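Multisubunit Na+/H+ antiporter, A subunit (Anoxybacillus flavithermus, PDB 6Z16) forms part of a multisubunit antiporter that probably exchanges sodium ions for protons across the cell membrane. Local coordinates at residues 317-322 and 576-581; 253-258 and 584-589. All coordinates share one frame; numbering follows the deposited sequence.

Both contacts use consecutive helices of one part of the chain: 574-583 in contact 1 and the start of 587-608 in contact 2. Their centres lie 15 Å apart. Contact 1 is buried, although it sits about 31 Å from the centre of the chain, and takes in the loop between helices 296-316 and 323-347. Contact 2 is a surface contact about 17 Å from that centre and leans on the loop after helix 234-248. Contact 1 mixes a lysine-aromatic pairing with hydroxyl and methylene contacts, whereas contact 2 is apolar in its side chains, Leu586 meeting a proline and a tyrosine, and Ile256 packing on the backbone of Leu586 and Asn587.

Contact 1 of 2, residues 317-322 and 576-581; sequences ASKQTD and IYYRLS
Lys319 and Tyr578 make the one charge-based interaction, a cation-pi contact in which NZ of Lys319 lies 4.3 Å from the centroid of the Tyr578 ring. The ammonium is off-centre, 28° from the ring normal, and sits nearer the CD1 and CE1 flank. The lysine's methylenes make van der Waals contacts. Lys319 points CG away from its own backbone N (chi1 -170°), which carries the chain past Ser581, CG standing 3.3 Å from OG of Ser581; bends at chi2 and chi4 then bring NZ to the tyrosine. These groups join the loop between helices 296-316 and 323-347, both predicted to span the membrane in the antiporter-like fold shared with complex I subunits, to the short helix 574-583. On the same helix Tyr577 meets the loop with its phenol end: OH of Tyr577 is 3.3 Å from CB of Ser318, and the backbone N of Lys319 lies at the ring edge, near its plane, too poorly angled for a hydrogen bond to OH. CE2 of Tyr577 comes within 3.7 Å of CB of Lys319. Phe315, at the end of helix 296-316, and Trp573, just before helix 574-583, also meet the Tyr577 ring, and Leu465 and Tyr466 of helix 451-472 pack on Ser318.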
loop_
_atom_site.group_PDB
_atom_site.type_symbol
_atom_site.label_atom_id
_atom_site.label_comp_id
_atom_site.label_asym_id
_atom_site.label_seq_id
_atom_site.Cartn_x
_atom_site.Cartn_y
_atom_site.Cartn_z
ATOM N N ALA A 317 52.569 104.867 -9.616
ATOM C CA ALA A 317 52.434 105.225 -8.206
ATOM C C ALA A 317 52.035 106.675 -7.966
ATOM O O ALA A 317 51.706 107.016 -6.829
ATOM C CB ALA A 317 53.737 104.943 -7.468
ATOM N N SER A 318 52.057 107.534 -8.981
ATOM C CA SER A 318 51.725 108.940 -8.797
ATOM C C SER A 318 50.274 109.259 -9.122
ATOM O O SER A 318 49.860 110.408 -8.960
ATOM C CB SER A 318 52.638 109.814 -9.657
ATOM O OG SER A 318 53.989 109.666 -9.277
ATOM N N LYS A 319 49.499 108.279 -9.581
ATOM C CA LYS A 319 48.109 108.519 -9.943
ATOM C C LYS A 319 47.174 108.436 -8.744
ATOM O O LYS A 319 46.100 109.048 -8.764
ATOM C CB LYS A 319 47.697 107.520 -11.037
ATOM C CG LYS A 319 46.344 107.767 -11.723
ATOM C CD LYS A 319 45.228 106.888 -11.154
ATOM C CE LYS A 319 43.925 107.054 -11.923
ATOM N NZ LYS A 319 43.332 108.411 -11.748
ATOM N N GLN A 320 47.576 107.733 -7.692
ATOM C CA GLN A 320 46.656 107.345 -6.640
ATOM C C GLN A 320 46.335 108.516 -5.717
ATOM O O GLN A 320 47.087 109.486 -5.610
ATOM C CB GLN A 320 47.239 106.183 -5.846
ATOM C CG GLN A 320 47.539 104.981 -6.712
ATOM C CD GLN A 320 46.295 104.410 -7.350
ATOM O OE1 GLN A 320 45.236 104.344 -6.728
ATOM N NE2 GLN A 320 46.416 103.997 -8.604
ATOM N N THR A 321 45.189 108.412 -5.048
ATOM C CA THR A 321 44.704 109.468 -4.175
ATOM C C THR A 321 44.639 109.066 -2.708
ATOM O O THR A 321 44.175 109.864 -1.889
ATOM C CB THR A 321 43.320 109.950 -4.636
ATOM O OG1 THR A 321 42.938 111.112 -3.891
ATOM C CG2 THR A 321 42.279 108.865 -4.433
ATOM N N ASP A 322 45.082 107.864 -2.347
ATOM C CA ASP A 322 45.187 107.456 -0.953
ATOM C C ASP A 322 46.578 106.903 -0.683
ATOM O O ASP A 322 47.311 106.542 -1.602
ATOM C CB ASP A 322 44.118 106.426 -0.571
ATOM C CG ASP A 322 44.116 105.214 -1.474
ATOM O OD1 ASP A 322 44.807 105.225 -2.512
ATOM O OD2 ASP A 322 43.422 104.233 -1.139
ATOM N N ILE A 576 46.551 114.960 -18.580
ATOM C CA ILE A 576 47.263 114.078 -19.502
ATOM C C ILE A 576 47.724 112.824 -18.776
ATOM O O ILE A 576 47.592 111.703 -19.287
ATOM C CB ILE A 576 48.456 114.824 -20.130
ATOM C CG1 ILE A 576 47.989 116.078 -20.864
ATOM C CG2 ILE A 576 49.231 113.917 -21.078
ATOM C CD1 ILE A 576 49.132 116.982 -21.282
ATOM N N TYR A 577 48.224 112.996 -17.552
ATOM C CA TYR A 577 48.685 111.865 -16.759
ATOM C C TYR A 577 47.527 110.974 -16.328
ATOM O O TYR A 577 47.655 109.745 -16.344
ATOM C CB TYR A 577 49.461 112.371 -15.544
ATOM C CG TYR A 577 50.004 111.272 -14.680
ATOM C CD1 TYR A 577 51.133 110.560 -15.055
ATOM C CD2 TYR A 577 49.384 110.939 -13.489
ATOM C CE1 TYR A 577 51.629 109.551 -14.260
ATOM C CE2 TYR A 577 49.868 109.937 -12.701
ATOM C CZ TYR A 577 50.986 109.244 -13.087
ATOM O OH TYR A 577 51.459 108.241 -12.283
ATOM N N TYR A 578 46.386 111.571 -15.962
ATOM C CA TYR A 578 45.222 110.773 -15.579
ATOM C C TYR A 578 44.677 109.965 -16.752
ATOM O O TYR A 578 44.364 108.778 -16.600
ATOM C CB TYR A 578 44.121 111.664 -15.000
ATOM C CG TYR A 578 44.344 112.107 -13.570
ATOM C CD1 TYR A 578 45.332 111.523 -12.785
ATOM C CD2 TYR A 578 43.536 113.079 -12.994
ATOM C CE1 TYR A 578 45.528 111.918 -11.472
ATOM C CE2 TYR A 578 43.723 113.478 -11.684
ATOM C CZ TYR A 578 44.719 112.894 -10.928
ATOM O OH TYR A 578 44.905 113.289 -9.623
ATOM N N ARG A 579 44.587 110.574 -17.938
ATOM C CA ARG A 579 44.065 109.834 -19.082
ATOM C C ARG A 579 45.057 108.799 -19.607
ATOM O O ARG A 579 44.639 107.726 -20.058
ATOM C CB ARG A 579 43.635 110.799 -20.185
ATOM C CG ARG A 579 42.352 111.536 -19.846
ATOM C CD ARG A 579 41.906 112.481 -20.947
ATOM N NE ARG A 579 42.758 113.657 -21.051
ATOM C CZ ARG A 579 42.629 114.584 -21.993
ATOM N NH1 ARG A 579 41.678 114.467 -22.908
ATOM N NH2 ARG A 579 43.445 115.628 -22.016
ATOM N N LEU A 580 46.363 109.064 -19.525
ATOM C CA LEU A 580 47.314 108.045 -19.947
ATOM C C LEU A 580 47.444 106.929 -18.915
ATOM O O LEU A 580 47.799 105.803 -19.279
ATOM C CB LEU A 580 48.676 108.689 -20.238
ATOM C CG LEU A 580 49.707 107.960 -21.113
ATOM C CD1 LEU A 580 50.526 108.984 -21.873
ATOM C CD2 LEU A 580 50.637 107.056 -20.333
ATOM N N SER A 581 47.150 107.209 -17.642
ATOM C CA SER A 581 47.063 106.138 -16.658
ATOM C C SER A 581 45.805 105.307 -16.863
ATOM O O SER A 581 45.817 104.092 -16.638
ATOM C CB SER A 581 47.097 106.722 -15.248
ATOM O OG SER A 581 46.973 105.703 -14.274
#

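Contact 2 of 2, residues 253-258 and 584-589; sequences PFYIWL and MSLNFF
One methyl of Leu586, CD1, meets both Pro253 and Tyr255. It is 3.7 Å from CB of Pro253 and equally 3.7 Å from CE1 of Tyr255, approaching that ring obliquely while the two side chains cross at about a right angle. Beside this pair, Ile256 reaches over with its terminal methyl: CD1 of Ile256 is 3.4 Å from the carbonyl O of Leu586 and 3.7 Å from CA of Asn587. Both torsions of Ile256 are near 180° (chi1 178°), an extended chain that carries CD1 out to the facing backbone.

In the next shell, OH of Tyr255 is hydrogen-bonded to NE1 of Trp312, and the tyrosine also packs on Leu316 and Val332, so the ring that receives Leu586 is fixed from helices 296-316 and 323-347. Replacing Tyr255 by alanine would probably leave the indole NH of Trp312 without this partner and open a gap beside CD1 of Leu586. Phe252 adds a further contact to Leu586, and a cis peptide bond precedes Pro253. On the facing segment, Leu586 occupies the N-cap position of helix 587-608, and OD1 of Asn587 receives two weak bonds, from OG of Ser585 and from N of Phe588, the latter bent to 116°.

The loop 253-258 follows helix 234-248 within one predicted transmembrane span, consistent with the interrupted helix of antiporter-like subunits; helix 587-608 probably corresponds to the lateral helix of complex I chain 5, here starting against that break.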
loop_
_atom_site.group_PDB
_atom_site.type_symbol
_atom_site.label_atom_id
_atom_site.label_comp_id
_atom_site.label_asym_id
_atom_site.label_seq_id
_atom_site.Cartn_x
_atom_site.Cartn_y
_atom_site.Cartn_z
ATOM N N PRO A 253 53.574 90.446 -15.098
ATOM C CA PRO A 253 52.372 91.260 -14.920
ATOM C C PRO A 253 51.633 90.963 -13.625
ATOM O O PRO A 253 50.514 91.437 -13.444
ATOM C CB PRO A 253 51.518 90.850 -16.110
ATOM C CG PRO A 253 51.854 89.422 -16.289
ATOM C CD PRO A 253 53.309 89.277 -15.950
ATOM N N PHE A 254 52.252 90.196 -12.730
ATOM C CA PHE A 254 51.556 89.638 -11.582
ATOM C C PHE A 254 51.574 90.543 -10.370
ATOM O O PHE A 254 51.366 90.066 -9.252
ATOM C CB PHE A 254 52.140 88.278 -11.226
ATOM C CG PHE A 254 52.002 87.288 -12.315
ATOM C CD1 PHE A 254 50.761 86.768 -12.621
ATOM C CD2 PHE A 254 53.105 86.875 -13.038
ATOM C CE1 PHE A 254 50.615 85.861 -13.632
ATOM C CE2 PHE A 254 52.969 85.959 -14.048
ATOM C CZ PHE A 254 51.717 85.456 -14.346
ATOM N N TYR A 255 51.783 91.838 -10.560
ATOM C CA TYR A 255 51.710 92.793 -9.466
ATOM C C TYR A 255 50.281 93.149 -9.090
ATOM O O TYR A 255 50.094 94.019 -8.242
ATOM C CB TYR A 255 52.469 94.074 -9.835
ATOM C CG TYR A 255 51.828 94.887 -10.944
ATOM C CD1 TYR A 255 52.094 94.602 -12.275
ATOM C CD2 TYR A 255 50.985 95.963 -10.660
ATOM C CE1 TYR A 255 51.512 95.336 -13.284
ATOM C CE2 TYR A 255 50.400 96.690 -11.659
ATOM C CZ TYR A 255 50.668 96.378 -12.967
ATOM O OH TYR A 255 50.089 97.114 -13.969
ATOM N N ILE A 256 49.285 92.523 -9.715
ATOM C CA ILE A 256 47.907 92.999 -9.680
ATOM C C ILE A 256 47.269 92.837 -8.299
ATOM O O ILE A 256 46.457 93.673 -7.878
ATOM C CB ILE A 256 47.123 92.263 -10.787
ATOM C CG1 ILE A 256 45.655 92.667 -10.801
ATOM C CG2 ILE A 256 47.322 90.745 -10.718
ATOM C CD1 ILE A 256 44.925 92.084 -11.921
ATOM N N TRP A 257 47.654 91.803 -7.553
ATOM C CA TRP A 257 46.977 91.487 -6.302
ATOM C C TRP A 257 47.397 92.391 -5.154
ATOM O O TRP A 257 46.612 92.604 -4.224
ATOM C CB TRP A 257 47.234 90.029 -5.936
ATOM C CG TRP A 257 48.667 89.683 -5.803
ATOM C CD1 TRP A 257 49.495 89.272 -6.795
ATOM C CD2 TRP A 257 49.446 89.686 -4.607
ATOM N NE1 TRP A 257 50.750 89.030 -6.300
ATOM C CE2 TRP A 257 50.745 89.277 -4.956
ATOM C CE3 TRP A 257 49.176 90.001 -3.275
ATOM C CZ2 TRP A 257 51.766 89.172 -4.025
ATOM C CZ3 TRP A 257 50.191 89.900 -2.356
ATOM C CH2 TRP A 257 51.470 89.487 -2.733
ATOM N N LEU A 258 48.601 92.938 -5.206
ATOM C CA LEU A 258 49.175 93.679 -4.090
ATOM C C LEU A 258 48.529 95.046 -3.821
ATOM O O LEU A 258 48.436 95.418 -2.648
ATOM C CB LEU A 258 50.690 93.808 -4.290
ATOM C CG LEU A 258 51.543 94.320 -3.131
ATOM C CD1 LEU A 258 51.360 93.411 -1.954
ATOM C CD2 LEU A 258 52.998 94.332 -3.516
ATOM N N MET A 584 46.170 102.378 -19.943
ATOM C CA MET A 584 46.655 101.000 -19.843
ATOM C C MET A 584 46.737 100.551 -18.390
ATOM O O MET A 584 47.470 101.143 -17.592
ATOM C CB MET A 584 48.013 100.838 -20.525
ATOM C CG MET A 584 48.507 99.398 -20.537
ATOM S SD MET A 584 50.034 99.143 -21.464
ATOM C CE MET A 584 49.425 99.266 -23.147
ATOM N N SER A 585 46.000 99.484 -18.071
ATOM C CA SER A 585 46.005 98.844 -16.762
ATOM C C SER A 585 45.935 97.336 -16.974
ATOM O O SER A 585 45.865 96.857 -18.109
ATOM C CB SER A 585 44.839 99.332 -15.898
ATOM O OG SER A 585 43.603 98.894 -16.435
ATOM N N LEU A 586 45.944 96.575 -15.876
ATOM C CA LEU A 586 45.882 95.124 -15.973
ATOM C C LEU A 586 44.822 94.464 -15.104
ATOM O O LEU A 586 44.737 93.234 -15.108
ATOM C CB LEU A 586 47.242 94.499 -15.640
ATOM C CG LEU A 586 48.358 94.721 -16.654
ATOM C CD1 LEU A 586 49.631 94.064 -16.179
ATOM C CD2 LEU A 586 47.951 94.184 -18.008
ATOM N N ASN A 587 44.020 95.224 -14.359
ATOM C CA ASN A 587 42.900 94.611 -13.652
ATOM C C ASN A 587 41.677 94.460 -14.545
ATOM O O ASN A 587 40.846 93.572 -14.312
ATOM C CB ASN A 587 42.572 95.410 -12.390
ATOM C CG ASN A 587 42.328 96.879 -12.662
ATOM O OD1 ASN A 587 42.345 97.335 -13.805
ATOM N ND2 ASN A 587 42.099 97.634 -11.598
ATOM N N PHE A 588 41.571 95.327 -15.554
ATOM C CA PHE A 588 40.558 95.210 -16.597
ATOM C C PHE A 588 40.642 93.862 -17.305
ATOM O O PHE A 588 39.633 93.156 -17.450
ATOM C CB PHE A 588 40.759 96.362 -17.580
ATOM C CG PHE A 588 39.774 96.408 -18.703
ATOM C CD1 PHE A 588 38.491 96.892 -18.502
ATOM C CD2 PHE A 588 40.147 96.011 -19.978
ATOM C CE1 PHE A 588 37.590 96.955 -19.551
ATOM C CE2 PHE A 588 39.254 96.069 -21.027
ATOM C CZ PHE A 588 37.976 96.545 -20.814
ATOM N N PHE A 589 41.855 93.477 -17.718
ATOM C CA PHE A 589 42.050 92.234 -18.458
ATOM C C PHE A 589 41.765 91.022 -17.588
ATOM O O PHE A 589 41.170 90.048 -18.054
ATOM C CB PHE A 589 43.475 92.158 -19.004
ATOM C CG PHE A 589 43.772 93.142 -20.105
ATOM C CD1 PHE A 589 42.752 93.785 -20.795
ATOM C CD2 PHE A 589 45.084 93.421 -20.450
ATOM C CE1 PHE A 589 43.039 94.688 -21.803
ATOM C CE2 PHE A 589 45.377 94.319 -21.456
ATOM C CZ PHE A 589 44.353 94.953 -22.134
#